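Local atomic coordinates of 4-alpha-glucanotransferase (Streptococcus agalactiae, PDB entry 6M6T), a protein that belongs to the amylomaltases, also called disproportionating enzymes, of the 4-alpha-glucanotransferase family, has a TIM-barrel core and holds bound glycans. Residues F43-L49 and M289-R294; R110-E114 and V184-H188; F371-G376 and E411-A416; D450-K454 and R483-L487. All blocks are in the same frame, centred on the assembly; numbering follows the deposited sequence.

Interaction 1 (F43-L49 and M289-R294); sequences FWQILPL and MYDYLR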
loop_
_atom_site.group_PDB
_atom_site.type_symbol
_atom_site.label_atom_id
_atom_site.label_comp_id
_atom_site.label_asym_id
_atom_site.label_seq_id
_atom_site.Cartn_x
_atom_site.Cartn_y
_atom_site.Cartn_z
ATOM N N PHE A 43 -6.704 8.791 12.315
ATOM C CA PHE A 43 -6.035 8.324 11.109
ATOM C C PHE A 43 -6.763 7.149 10.480
ATOM O O PHE A 43 -7.307 6.286 11.178
ATOM C CB PHE A 43 -4.565 7.922 11.405
ATOM C CG PHE A 43 -3.719 9.067 11.867
ATOM C CD1 PHE A 43 -3.522 10.175 11.058
ATOM C CD2 PHE A 43 -3.148 9.056 13.121
ATOM C CE1 PHE A 43 -2.757 11.250 11.496
ATOM C CE2 PHE A 43 -2.383 10.131 13.570
ATOM C CZ PHE A 43 -2.195 11.227 12.763
ATOM N N TRP A 44 -6.755 7.138 9.144
ATOM C CA TRP A 44 -7.086 5.980 8.312
ATOM C C TRP A 44 -5.803 5.619 7.578
ATOM O O TRP A 44 -5.322 6.410 6.753
ATOM C CB TRP A 44 -8.214 6.304 7.315
ATOM C CG TRP A 44 -8.729 5.124 6.547
ATOM C CD1 TRP A 44 -8.262 3.852 6.612
ATOM C CD2 TRP A 44 -9.838 5.096 5.621
ATOM N NE1 TRP A 44 -8.987 3.034 5.770
ATOM C CE2 TRP A 44 -9.968 3.769 5.165
ATOM C CE3 TRP A 44 -10.736 6.058 5.144
ATOM C CZ2 TRP A 44 -10.943 3.382 4.259
ATOM C CZ3 TRP A 44 -11.687 5.668 4.223
ATOM C CH2 TRP A 44 -11.781 4.342 3.789
ATOM N N GLN A 45 -5.219 4.461 7.896
ATOM C CA GLN A 45 -4.091 3.952 7.123
ATOM C C GLN A 45 -4.611 2.982 6.067
ATOM O O GLN A 45 -5.297 2.003 6.392
ATOM C CB GLN A 45 -3.053 3.261 8.006
ATOM C CG GLN A 45 -1.753 2.904 7.257
ATOM C CD GLN A 45 -0.573 2.632 8.189
ATOM O OE1 GLN A 45 -0.674 2.749 9.419
ATOM N NE2 GLN A 45 0.556 2.272 7.604
ATOM N N ILE A 46 -4.281 3.250 4.811
ATOM C CA ILE A 46 -4.573 2.343 3.716
ATOM C C ILE A 46 -3.260 1.723 3.219
ATOM O O ILE A 46 -2.160 2.090 3.654
ATOM C CB ILE A 46 -5.333 3.058 2.573
ATOM C CG1 ILE A 46 -4.551 4.299 2.127
ATOM C CG2 ILE A 46 -6.741 3.463 3.026
ATOM C CD1 ILE A 46 -4.757 4.687 0.691
ATOM N N LEU A 47 -3.392 0.752 2.305
ATOM C CA LEU A 47 -2.265 0.186 1.560
ATOM C C LEU A 47 -1.974 1.116 0.382
ATOM O O LEU A 47 -2.511 2.224 0.292
ATOM C CB LEU A 47 -2.589 -1.251 1.178
ATOM C CG LEU A 47 -2.829 -2.205 2.354
ATOM C CD1 LEU A 47 -2.370 -3.598 1.971
ATOM C CD2 LEU A 47 -2.145 -1.782 3.644
ATOM N N PRO A 48 -1.027 0.780 -0.499
ATOM C CA PRO A 48 -0.812 1.657 -1.654
ATOM C C PRO A 48 -1.981 1.584 -2.617
ATOM O O PRO A 48 -2.654 0.556 -2.752
ATOM C CB PRO A 48 0.473 1.115 -2.291
ATOM C CG PRO A 48 1.126 0.339 -1.248
ATOM C CD PRO A 48 0.024 -0.260 -0.448
ATOM N N LEU A 49 -2.229 2.699 -3.285
ATOM C CA LEU A 49 -3.284 2.773 -4.277
ATOM C C LEU A 49 -2.781 2.467 -5.684
ATOM O O LEU A 49 -3.439 2.818 -6.669
ATOM C CB LEU A 49 -3.933 4.151 -4.217
ATOM C CG LEU A 49 -4.416 4.474 -2.806
ATOM C CD1 LEU A 49 -5.213 5.764 -2.824
ATOM C CD2 LEU A 49 -5.227 3.294 -2.234
ATOM N N MET A 289 -0.733 13.095 -2.415
ATOM C CA MET A 289 -1.735 12.038 -2.443
ATOM C C MET A 289 -2.312 11.785 -1.062
ATOM O O MET A 289 -3.441 11.305 -0.940
ATOM C CB MET A 289 -1.132 10.748 -3.006
ATOM C CG MET A 289 -1.313 10.573 -4.523
ATOM S SD MET A 289 -3.019 10.313 -5.097
ATOM C CE MET A 289 -3.569 8.912 -4.097
ATOM N N TYR A 290 -1.567 12.106 -0.014
ATOM C CA TYR A 290 -1.934 11.693 1.328
ATOM C C TYR A 290 -1.766 12.857 2.287
ATOM O O TYR A 290 -1.434 13.985 1.894
ATOM C CB TYR A 290 -1.093 10.486 1.752
ATOM C CG TYR A 290 -1.124 9.394 0.708
ATOM C CD1 TYR A 290 -2.329 8.793 0.335
ATOM C CD2 TYR A 290 0.029 8.980 0.073
ATOM C CE1 TYR A 290 -2.370 7.786 -0.622
ATOM C CE2 TYR A 290 -0.005 7.977 -0.892
ATOM C CZ TYR A 290 -1.202 7.388 -1.232
ATOM O OH TYR A 290 -1.217 6.394 -2.180
ATOM N N ASP A 291 -2.049 12.580 3.557
ATOM C CA ASP A 291 -1.753 13.499 4.647
ATOM C C ASP A 291 -0.507 13.073 5.423
ATOM O O ASP A 291 0.232 13.924 5.939
ATOM C CB ASP A 291 -2.950 13.591 5.604
ATOM C CG ASP A 291 -4.288 13.872 4.887
ATOM O OD1 ASP A 291 -4.462 14.980 4.322
ATOM O OD2 ASP A 291 -5.180 12.988 4.902
ATOM N N TYR A 292 -0.250 11.769 5.492
ATOM C CA TYR A 292 0.941 11.229 6.124
ATOM C C TYR A 292 1.445 10.098 5.246
ATOM O O TYR A 292 0.693 9.167 4.961
ATOM C CB TYR A 292 0.642 10.715 7.546
ATOM C CG TYR A 292 0.809 11.753 8.621
ATOM C CD1 TYR A 292 -0.164 12.707 8.848
ATOM C CD2 TYR A 292 1.954 11.788 9.402
ATOM C CE1 TYR A 292 -0.009 13.666 9.818
ATOM C CE2 TYR A 292 2.122 12.751 10.390
ATOM C CZ TYR A 292 1.137 13.687 10.589
ATOM O OH TYR A 292 1.302 14.643 11.565
ATOM N N LEU A 293 2.706 10.158 4.842
ATOM C CA LEU A 293 3.284 9.142 3.979
ATOM C C LEU A 293 4.119 8.164 4.792
ATOM O O LEU A 293 4.932 8.566 5.626
ATOM C CB LEU A 293 4.153 9.776 2.892
ATOM C CG LEU A 293 4.617 8.853 1.763
ATOM C CD1 LEU A 293 3.483 8.619 0.740
ATOM C CD2 LEU A 293 5.878 9.411 1.103
ATOM N N ARG A 294 3.944 6.883 4.508
ATOM C CA ARG A 294 4.615 5.789 5.193
ATOM C C ARG A 294 5.533 5.121 4.182
ATOM O O ARG A 294 5.056 4.424 3.279
ATOM C CB ARG A 294 3.585 4.806 5.741
ATOM C CG ARG A 294 4.164 3.515 6.261
ATOM C CD ARG A 294 3.344 2.335 5.776
ATOM N NE ARG A 294 3.404 1.178 6.670
ATOM C CZ ARG A 294 3.900 -0.012 6.341
ATOM N NH1 ARG A 294 3.895 -0.991 7.247
ATOM N NH2 ARG A 294 4.396 -0.225 5.119
#
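F43 turns the edge of its ring toward the face of Y292 in an edge-to-face aromatic pair, with ring centroids 5.4 Å apart and planes at 69°. F43 CE1 does the touching, 4.0 Å from Y292 CD1. F43 CG stands anti to its carbonyl carbon (chi1 -63°), which swings the ring from the strand toward the tyrosine. Farther along, the side chains of Q45 and R294 meet at about a right angle. Q45 NE2 lies 3.2 Å from R294 NE, but both are donors, so this is proximity without a bond. Q45 OE1 bonds to Y392 OH and R294 NH2 pairs with D216, so each side chain has a polar partner outside the contact. The remaining contacts are apolar. L49 and Y290 run antiparallel alongside one another, with L49 CD1 at the edge of the tyrosine ring, 4.1 Å from Y290 CE1. I46 CD1 reaches the same CE1 atom, and L49 CD1 meets the methyl M289 CE at 3.8 Å. Strands 43-45 and 292-295 are not sheet neighbours, because strand 212-217 runs between them. F43 and Q45 extend to strand 443-447, farther round the TIM barrel, whereas L49 and M289 pack on helix 182-208.

Interaction 2 (R110-E114 and V184-H188); sequences RPVLE and VIKYH
Y187 presents one face of its ring to R110, whose guanidinium lies over it as a cation-pi partner: R110 CZ is 4.2 Å from the ring centroid and 26° off the normal. The two planes are 34° apart, so the guanidinium is tilted over the ring. R110 NE approaches Y187 CZ to 3.3 Å, while R110 NH2 lies toward the rim, 3.7 Å from Y187 CD1. E114 OE2 lies over the same face. At the edge of the same ring, near its plane, is the backbone C of L113. H188, one residue on, is turned so that Y187 CD1 stands over the centre of the imidazole face. The arginine reaches the tyrosine with its CG anti to the backbone N and a bend about CB-CG. R110 NE also pairs with E114 OE2 in its own helix, at a modelled distance too short to be taken literally; this probably helps hold the arginine. E114 adds its aliphatic part, with CG 3.8 Å from Y187 CD2, and L113 CB lies 3.5 Å from Y187 OH. The hydroxyl and R110 NE are close, but at an angle too poor for bonding. Outside the two segments, E151 of helix 140-152 hydrogen-bonds H188 NE2 and forms a long, weak ion pair with R110 NH1. Helices 105-122 and 182-208 meet here almost perpendicularly, at 88° with local axes 11.8 Å apart. Only helices and loops occur between the two segments in the chain, so this is a crossed helix pair in a helical part of the protein, joined by a cation-pi contact.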
loop_
_atom_site.group_PDB
_atom_site.type_symbol
_atom_site.label_atom_id
_atom_site.label_comp_id
_atom_site.label_asym_id
_atom_site.label_seq_id
_atom_site.Cartn_x
_atom_site.Cartn_y
_atom_site.Cartn_z
ATOM N N ARG A 110 -14.244 -4.464 -17.289
ATOM C CA ARG A 110 -13.722 -3.756 -18.454
ATOM C C ARG A 110 -14.814 -3.239 -19.389
ATOM O O ARG A 110 -14.748 -2.061 -19.782
ATOM C CB ARG A 110 -12.711 -4.645 -19.183
ATOM C CG ARG A 110 -11.938 -3.938 -20.254
ATOM C CD ARG A 110 -11.195 -2.775 -19.666
ATOM N NE ARG A 110 -10.446 -2.008 -20.663
ATOM C CZ ARG A 110 -9.286 -2.385 -21.198
ATOM N NH1 ARG A 110 -8.723 -3.543 -20.856
ATOM N NH2 ARG A 110 -8.697 -1.599 -22.091
ATOM N N PRO A 111 -15.810 -4.039 -19.811
ATOM C CA PRO A 111 -16.963 -3.446 -20.525
ATOM C C PRO A 111 -17.529 -2.199 -19.858
ATOM O O PRO A 111 -17.826 -1.208 -20.541
ATOM C CB PRO A 111 -18.001 -4.581 -20.516
ATOM C CG PRO A 111 -17.472 -5.614 -19.530
ATOM C CD PRO A 111 -15.981 -5.490 -19.648
ATOM N N VAL A 112 -17.660 -2.225 -18.526
ATOM C CA VAL A 112 -18.278 -1.131 -17.777
ATOM C C VAL A 112 -17.418 0.131 -17.831
ATOM O O VAL A 112 -17.910 1.239 -18.121
ATOM C CB VAL A 112 -18.511 -1.568 -16.321
ATOM C CG1 VAL A 112 -19.270 -0.490 -15.567
ATOM C CG2 VAL A 112 -19.186 -2.942 -16.262
ATOM N N LEU A 113 -16.128 -0.010 -17.494
ATOM C CA LEU A 113 -15.222 1.133 -17.548
ATOM C C LEU A 113 -15.125 1.684 -18.970
ATOM O O LEU A 113 -15.086 2.905 -19.172
ATOM C CB LEU A 113 -13.835 0.736 -17.009
ATOM C CG LEU A 113 -13.670 0.466 -15.498
ATOM C CD1 LEU A 113 -12.438 -0.379 -15.193
ATOM C CD2 LEU A 113 -13.633 1.755 -14.699
ATOM N N GLU A 114 -15.093 0.802 -19.970
ATOM C CA GLU A 114 -15.033 1.267 -21.347
ATOM C C GLU A 114 -16.291 2.046 -21.726
ATOM O O GLU A 114 -16.202 3.086 -22.391
ATOM C CB GLU A 114 -14.816 0.083 -22.287
ATOM C CG GLU A 114 -13.395 -0.013 -22.838
ATOM C CD GLU A 114 -12.930 -1.451 -23.035
ATOM O OE1 GLU A 114 -13.764 -2.328 -23.354
ATOM O OE2 GLU A 114 -11.727 -1.705 -22.837
ATOM N N VAL A 184 -7.218 2.982 -27.184
ATOM C CA VAL A 184 -6.992 2.252 -25.947
ATOM C C VAL A 184 -6.074 3.026 -25.015
ATOM O O VAL A 184 -6.102 2.809 -23.801
ATOM C CB VAL A 184 -6.436 0.849 -26.247
ATOM C CG1 VAL A 184 -5.136 0.951 -27.014
ATOM C CG2 VAL A 184 -6.260 0.053 -24.956
ATOM N N ILE A 185 -5.240 3.918 -25.548
ATOM C CA ILE A 185 -4.447 4.779 -24.680
ATOM C C ILE A 185 -5.350 5.785 -23.984
ATOM O O ILE A 185 -5.303 5.950 -22.751
ATOM C CB ILE A 185 -3.337 5.489 -25.478
ATOM C CG1 ILE A 185 -2.294 4.507 -25.998
ATOM C CG2 ILE A 185 -2.632 6.542 -24.615
ATOM C CD1 ILE A 185 -1.338 5.155 -26.995
ATOM N N LYS A 186 -6.179 6.485 -24.768
ATOM C CA LYS A 186 -7.116 7.434 -24.172
ATOM C C LYS A 186 -7.988 6.761 -23.116
ATOM O O LYS A 186 -8.332 7.389 -22.107
ATOM C CB LYS A 186 -7.982 8.078 -25.257
ATOM C CG LYS A 186 -8.714 9.326 -24.813
ATOM C CD LYS A 186 -8.637 10.447 -25.852
ATOM C CE LYS A 186 -7.316 11.208 -25.799
ATOM N NZ LYS A 186 -6.992 11.684 -24.428
ATOM N N TYR A 187 -8.331 5.483 -23.312
ATOM C CA TYR A 187 -9.056 4.762 -22.271
ATOM C C TYR A 187 -8.332 4.852 -20.927
ATOM O O TYR A 187 -8.938 5.189 -19.900
ATOM C CB TYR A 187 -9.263 3.298 -22.673
ATOM C CG TYR A 187 -9.630 2.451 -21.489
ATOM C CD1 TYR A 187 -8.641 1.839 -20.707
ATOM C CD2 TYR A 187 -10.960 2.303 -21.107
ATOM C CE1 TYR A 187 -8.962 1.094 -19.587
ATOM C CE2 TYR A 187 -11.298 1.552 -19.978
ATOM C CZ TYR A 187 -10.294 0.947 -19.224
ATOM O OH TYR A 187 -10.605 0.196 -18.109
ATOM N N HIS A 188 -7.030 4.537 -20.915
ATOM C CA HIS A 188 -6.289 4.447 -19.657
ATOM C C HIS A 188 -6.034 5.817 -19.060
ATOM O O HIS A 188 -6.011 5.962 -17.828
ATOM C CB HIS A 188 -4.963 3.735 -19.866
ATOM C CG HIS A 188 -5.093 2.258 -20.075
ATOM N ND1 HIS A 188 -5.330 1.377 -19.040
ATOM C CD2 HIS A 188 -4.993 1.505 -21.197
ATOM C CE1 HIS A 188 -5.377 0.146 -19.518
ATOM N NE2 HIS A 188 -5.174 0.195 -20.824
#

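Interaction 3 (F371-G376 and E411-A416); sequences FYDTTG and EQKAYA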
loop_
_atom_site.group_PDB
_atom_site.type_symbol
_atom_site.label_atom_id
_atom_site.label_comp_id
_atom_site.label_asym_id
_atom_site.label_seq_id
_atom_site.Cartn_x
_atom_site.Cartn_y
_atom_site.Cartn_z
ATOM N N PHE A 371 6.641 -10.567 22.317
ATOM C CA PHE A 371 6.329 -11.494 23.398
ATOM C C PHE A 371 6.911 -12.874 23.129
ATOM O O PHE A 371 6.622 -13.808 23.883
ATOM C CB PHE A 371 4.807 -11.607 23.621
ATOM C CG PHE A 371 4.172 -10.346 24.166
ATOM C CD1 PHE A 371 4.367 -9.961 25.484
ATOM C CD2 PHE A 371 3.400 -9.538 23.356
ATOM C CE1 PHE A 371 3.806 -8.810 25.975
ATOM C CE2 PHE A 371 2.837 -8.385 23.850
ATOM C CZ PHE A 371 3.040 -8.026 25.160
ATOM N N TYR A 372 7.699 -13.032 22.060
ATOM C CA TYR A 372 8.389 -14.292 21.819
ATOM C C TYR A 372 9.513 -14.539 22.811
ATOM O O TYR A 372 9.981 -15.674 22.930
ATOM C CB TYR A 372 8.968 -14.338 20.400
ATOM C CG TYR A 372 7.915 -14.330 19.330
ATOM C CD1 TYR A 372 6.954 -15.323 19.278
ATOM C CD2 TYR A 372 7.881 -13.324 18.369
ATOM C CE1 TYR A 372 5.983 -15.312 18.305
ATOM C CE2 TYR A 372 6.912 -13.294 17.402
ATOM C CZ TYR A 372 5.965 -14.291 17.369
ATOM O OH TYR A 372 4.992 -14.276 16.392
ATOM N N ASP A 373 9.961 -13.518 23.517
ATOM C CA ASP A 373 11.032 -13.655 24.493
ATOM C C ASP A 373 10.463 -13.256 25.854
ATOM O O ASP A 373 10.287 -12.067 26.134
ATOM C CB ASP A 373 12.225 -12.809 24.073
ATOM C CG ASP A 373 13.084 -12.397 25.231
ATOM O OD1 ASP A 373 13.020 -13.029 26.311
ATOM O OD2 ASP A 373 13.832 -11.411 25.069
ATOM N N THR A 374 10.201 -14.258 26.703
ATOM C CA THR A 374 9.593 -14.068 28.016
ATOM C C THR A 374 10.497 -13.355 29.016
ATOM O O THR A 374 10.067 -13.183 30.161
ATOM C CB THR A 374 9.166 -15.414 28.612
ATOM O OG1 THR A 374 10.142 -16.410 28.304
ATOM C CG2 THR A 374 7.844 -15.850 28.051
ATOM N N THR A 375 11.730 -12.975 28.648
ATOM C CA THR A 375 12.562 -12.201 29.570
ATOM C C THR A 375 12.072 -10.766 29.681
ATOM O O THR A 375 12.355 -10.095 30.680
ATOM C CB THR A 375 14.037 -12.173 29.132
ATOM O OG1 THR A 375 14.164 -11.490 27.868
ATOM C CG2 THR A 375 14.634 -13.579 29.044
ATOM N N GLY A 376 11.358 -10.275 28.666
ATOM C CA GLY A 376 10.977 -8.880 28.572
ATOM C C GLY A 376 11.981 -7.996 27.871
ATOM O O GLY A 376 11.884 -6.766 27.973
ATOM N N GLU A 411 3.998 -21.449 27.583
ATOM C CA GLU A 411 4.689 -20.535 28.492
ATOM C C GLU A 411 4.660 -19.102 27.953
ATOM O O GLU A 411 4.495 -18.151 28.724
ATOM C CB GLU A 411 6.124 -21.015 28.755
ATOM C CG GLU A 411 7.235 -20.364 27.916
ATOM C CD GLU A 411 8.633 -20.519 28.538
ATOM O OE1 GLU A 411 9.609 -20.004 27.950
ATOM O OE2 GLU A 411 8.765 -21.147 29.614
ATOM N N GLN A 412 4.771 -18.929 26.627
ATOM C CA GLN A 412 4.615 -17.599 26.034
ATOM C C GLN A 412 3.182 -17.092 26.168
ATOM O O GLN A 412 2.954 -15.897 26.398
ATOM C CB GLN A 412 5.002 -17.628 24.562
ATOM C CG GLN A 412 6.388 -17.154 24.272
ATOM C CD GLN A 412 6.841 -17.578 22.900
ATOM O OE1 GLN A 412 6.039 -18.028 22.076
ATOM N NE2 GLN A 412 8.135 -17.456 22.648
ATOM N N LYS A 413 2.200 -17.977 26.002
ATOM C CA LYS A 413 0.817 -17.577 26.228
ATOM C C LYS A 413 0.621 -17.133 27.666
ATOM O O LYS A 413 0.058 -16.062 27.921
ATOM C CB LYS A 413 -0.144 -18.722 25.899
ATOM C CG LYS A 413 -0.182 -19.139 24.445
ATOM C CD LYS A 413 -0.923 -20.465 24.269
ATOM C CE LYS A 413 -2.361 -20.384 24.809
ATOM N NZ LYS A 413 -3.379 -20.046 23.756
ATOM N N ALA A 414 1.055 -17.967 28.620
ATOM C CA ALA A 414 0.908 -17.633 30.032
ATOM C C ALA A 414 1.527 -16.277 30.328
ATOM O O ALA A 414 0.903 -15.405 30.950
ATOM C CB ALA A 414 1.550 -18.721 30.894
ATOM N N TYR A 415 2.751 -16.075 29.853
ATOM C CA TYR A 415 3.450 -14.827 30.097
ATOM C C TYR A 415 2.706 -13.642 29.495
ATOM O O TYR A 415 2.601 -12.586 30.129
ATOM C CB TYR A 415 4.855 -14.950 29.532
ATOM C CG TYR A 415 5.584 -13.666 29.368
ATOM C CD1 TYR A 415 6.377 -13.180 30.387
ATOM C CD2 TYR A 415 5.513 -12.949 28.185
ATOM C CE1 TYR A 415 7.069 -12.000 30.251
ATOM C CE2 TYR A 415 6.213 -11.762 28.035
ATOM C CZ TYR A 415 6.988 -11.297 29.079
ATOM O OH TYR A 415 7.684 -10.125 28.964
ATOM N N ALA A 416 2.173 -13.796 28.276
ATOM C CA ALA A 416 1.462 -12.694 27.626
ATOM C C ALA A 416 0.160 -12.376 28.345
ATOM O O ALA A 416 -0.243 -11.210 28.430
ATOM C CB ALA A 416 1.191 -13.024 26.156
HETATM O O HOH W 1 9.724 -17.976 25.891
#
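A type I beta turn, D373 to G376, rests on the aromatic side chain of Y415 from helix 410-419. T374, the second residue of the turn, lies across the ring: its CA is 3.9 Å from the Y415 centroid and 7° off the normal, a CH-pi contact over the centre of the face. T374 CG2 covers the same ring nearer its root, 3.4 Å from Y415 CG. Y415 extends beneath the turn because its CG is anti to the backbone N (chi1 164°), and its hydroxyl ends 3.5 Å from G376 CA. From another direction F371 meets Y415 at about a right angle, with Y415 CE2 in the plane of the phenylalanine ring and 3.6 Å from F371 CD1. Q412 lies alongside the peptide before the turn. Its NE2 donates a weak, bent bond to Y372 O, with an N-H...O angle of 121°, while its OE1 accepts from T409 N just before the helix. A water bridges T374 OG1 and E411 OE1, donating to the carboxylate. The turn is also braced internally, D373 OD1 accepting from T375 N in an Asx turn. Y372 packs edge-to-face with F254, which lines a glycan pocket. The contact thus typifies an Asx-stabilised beta turn seated on a surface helix, at the periphery of the glycan-binding region.

Interaction 4 (D450-K454 and R483-L487); sequences DLLDK and RKAFL
L451 CD1 presses against L487 CB at 3.6 Å, the dense apolar end of this contact. The two leucine side chains meet at about a right angle, and the same methyl also comes within 4.3 Å of F486 CD2. L451 CG is anti to its backbone N (chi1 -177°), which carries the branch across to helix 481-493. Beyond, L487 also packs on F35 of helix 27-38 and on Y437 of helix 428-438, so this end is enclosed by several helices. The other end is looser and partly exposed. There R483, bent about CB-CG, lays its chain along the backbone where helix 448-451 stops: R483 CD is 3.4 Å from L451 O, and L452 CD2 packs on R483 CG at 4.0 Å. R483 NE to L451 O and R483 NH2 to L452 O are both 3.8 Å, too long for hydrogen bonds. R483 NH1 makes a long, weak ion pair with E430. D453, the C-prime residue of a Schellman motif, has positive phi (57°) and turns the chain away. D453 OD1 is hydrogen-bonded to T429 OG1, while D453 OD2 remains 5.2 Å from R483 NH2. The apolar end therefore rests on burial of leucine and phenylalanine side chains, whereas at the other end a cation near helix-end carbonyls and an aspartate probably gives a diffuse electrostatic attraction rather than a directed bond.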
loop_
_atom_site.group_PDB
_atom_site.type_symbol
_atom_site.label_atom_id
_atom_site.label_comp_id
_atom_site.label_asym_id
_atom_site.label_seq_id
_atom_site.Cartn_x
_atom_site.Cartn_y
_atom_site.Cartn_z
ATOM N N ASP A 450 -8.849 -7.209 13.835
ATOM C CA ASP A 450 -8.858 -7.521 15.266
ATOM C C ASP A 450 -9.943 -6.765 16.018
ATOM O O ASP A 450 -10.468 -7.271 17.013
ATOM C CB ASP A 450 -7.487 -7.215 15.855
ATOM C CG ASP A 450 -6.369 -7.882 15.074
ATOM O OD1 ASP A 450 -6.550 -9.072 14.710
ATOM O OD2 ASP A 450 -5.323 -7.223 14.819
ATOM N N LEU A 451 -10.298 -5.567 15.565
ATOM C CA LEU A 451 -11.443 -4.871 16.137
ATOM C C LEU A 451 -12.720 -5.709 16.048
ATOM O O LEU A 451 -13.536 -5.702 16.974
ATOM C CB LEU A 451 -11.624 -3.531 15.442
ATOM C CG LEU A 451 -12.752 -2.734 16.048
ATOM C CD1 LEU A 451 -12.187 -1.773 17.071
ATOM C CD2 LEU A 451 -13.479 -2.012 14.943
ATOM N N LEU A 452 -12.904 -6.451 14.957
ATOM C CA LEU A 452 -14.045 -7.356 14.826
ATOM C C LEU A 452 -13.741 -8.776 15.282
ATOM O O LEU A 452 -14.573 -9.667 15.061
ATOM C CB LEU A 452 -14.540 -7.404 13.381
ATOM C CG LEU A 452 -14.550 -6.062 12.661
ATOM C CD1 LEU A 452 -14.623 -6.292 11.151
ATOM C CD2 LEU A 452 -15.687 -5.172 13.154
ATOM N N ASP A 453 -12.567 -9.012 15.871
ATOM C CA ASP A 453 -12.188 -10.325 16.394
ATOM C C ASP A 453 -12.254 -11.399 15.303
ATOM O O ASP A 453 -12.942 -12.411 15.439
ATOM C CB ASP A 453 -13.075 -10.701 17.595
ATOM C CG ASP A 453 -12.431 -11.751 18.518
ATOM O OD1 ASP A 453 -11.283 -11.545 18.977
ATOM O OD2 ASP A 453 -13.079 -12.787 18.798
ATOM N N LYS A 454 -11.489 -11.163 14.167
ATOM C CA LYS A 454 -11.638 -12.176 13.119
ATOM C C LYS A 454 -10.555 -13.256 13.227
ATOM O O LYS A 454 -9.468 -13.003 13.757
ATOM C CB LYS A 454 -11.591 -11.521 11.735
ATOM C CG LYS A 454 -12.902 -10.848 11.325
ATOM C CD LYS A 454 -14.055 -11.843 11.358
ATOM C CE LYS A 454 -15.276 -11.321 10.601
ATOM N NZ LYS A 454 -15.044 -11.224 9.122
ATOM N N ARG A 483 -18.731 -3.214 18.753
ATOM C CA ARG A 483 -17.341 -3.025 18.326
ATOM C C ARG A 483 -16.977 -1.543 18.318
ATOM O O ARG A 483 -15.907 -1.143 18.808
ATOM C CB ARG A 483 -17.091 -3.627 16.937
ATOM C CG ARG A 483 -17.443 -5.090 16.766
ATOM C CD ARG A 483 -16.812 -5.962 17.834
ATOM N NE ARG A 483 -16.879 -7.374 17.465
ATOM C CZ ARG A 483 -17.016 -8.368 18.340
ATOM N NH1 ARG A 483 -17.097 -8.088 19.639
ATOM N NH2 ARG A 483 -17.061 -9.633 17.922
ATOM N N LYS A 484 -17.869 -0.714 17.763
ATOM C CA LYS A 484 -17.610 0.720 17.692
ATOM C C LYS A 484 -17.486 1.318 19.083
ATOM O O LYS A 484 -16.630 2.176 19.325
ATOM C CB LYS A 484 -18.716 1.423 16.896
ATOM C CG LYS A 484 -18.712 1.073 15.411
ATOM C CD LYS A 484 -20.108 1.086 14.767
ATOM C CE LYS A 484 -20.412 2.425 14.127
ATOM N NZ LYS A 484 -20.831 3.366 15.188
ATOM N N ALA A 485 -18.339 0.875 20.013
ATOM C CA ALA A 485 -18.291 1.393 21.377
ATOM C C ALA A 485 -16.992 0.998 22.067
ATOM O O ALA A 485 -16.409 1.789 22.816
ATOM C CB ALA A 485 -19.496 0.884 22.164
ATOM N N PHE A 486 -16.519 -0.219 21.795
ATOM C CA PHE A 486 -15.240 -0.664 22.323
ATOM C C PHE A 486 -14.106 0.231 21.843
ATOM O O PHE A 486 -13.233 0.639 22.631
ATOM C CB PHE A 486 -14.976 -2.109 21.908
ATOM C CG PHE A 486 -13.577 -2.542 22.183
ATOM C CD1 PHE A 486 -13.102 -2.586 23.482
ATOM C CD2 PHE A 486 -12.716 -2.848 21.153
ATOM C CE1 PHE A 486 -11.804 -2.960 23.748
ATOM C CE2 PHE A 486 -11.417 -3.222 21.419
ATOM C CZ PHE A 486 -10.956 -3.272 22.714
ATOM N N LEU A 487 -14.076 0.512 20.536
ATOM C CA LEU A 487 -13.005 1.355 20.011
ATOM C C LEU A 487 -13.086 2.757 20.609
ATOM O O LEU A 487 -12.075 3.312 21.053
ATOM C CB LEU A 487 -13.037 1.402 18.475
ATOM C CG LEU A 487 -11.978 2.265 17.757
ATOM C CD1 LEU A 487 -10.573 1.920 18.214
ATOM C CD2 LEU A 487 -12.078 2.193 16.243
#

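Overall arrangement
Interactions 1 and 4 are buried, interaction 2 is partly buried, and interaction 3 lies at the surface. Interaction 1, nearest the centre of the chain, links barrel strands, and its polar ends find partners within the barrel. Helix 182-208 ties it to interaction 2: the helix packs on 43-49 and 289-294 and, nearer its start, crosses helix 105-122. Interactions 2 and 3 lie on opposite sides of the chain's centre, their own centres about 54 Å apart. Each has a tyrosine face covered, by a guanidinium in one and a threonine in the other. Water joins the segments of interaction 3, whereas leucine packing dominates the buried end of interaction 4.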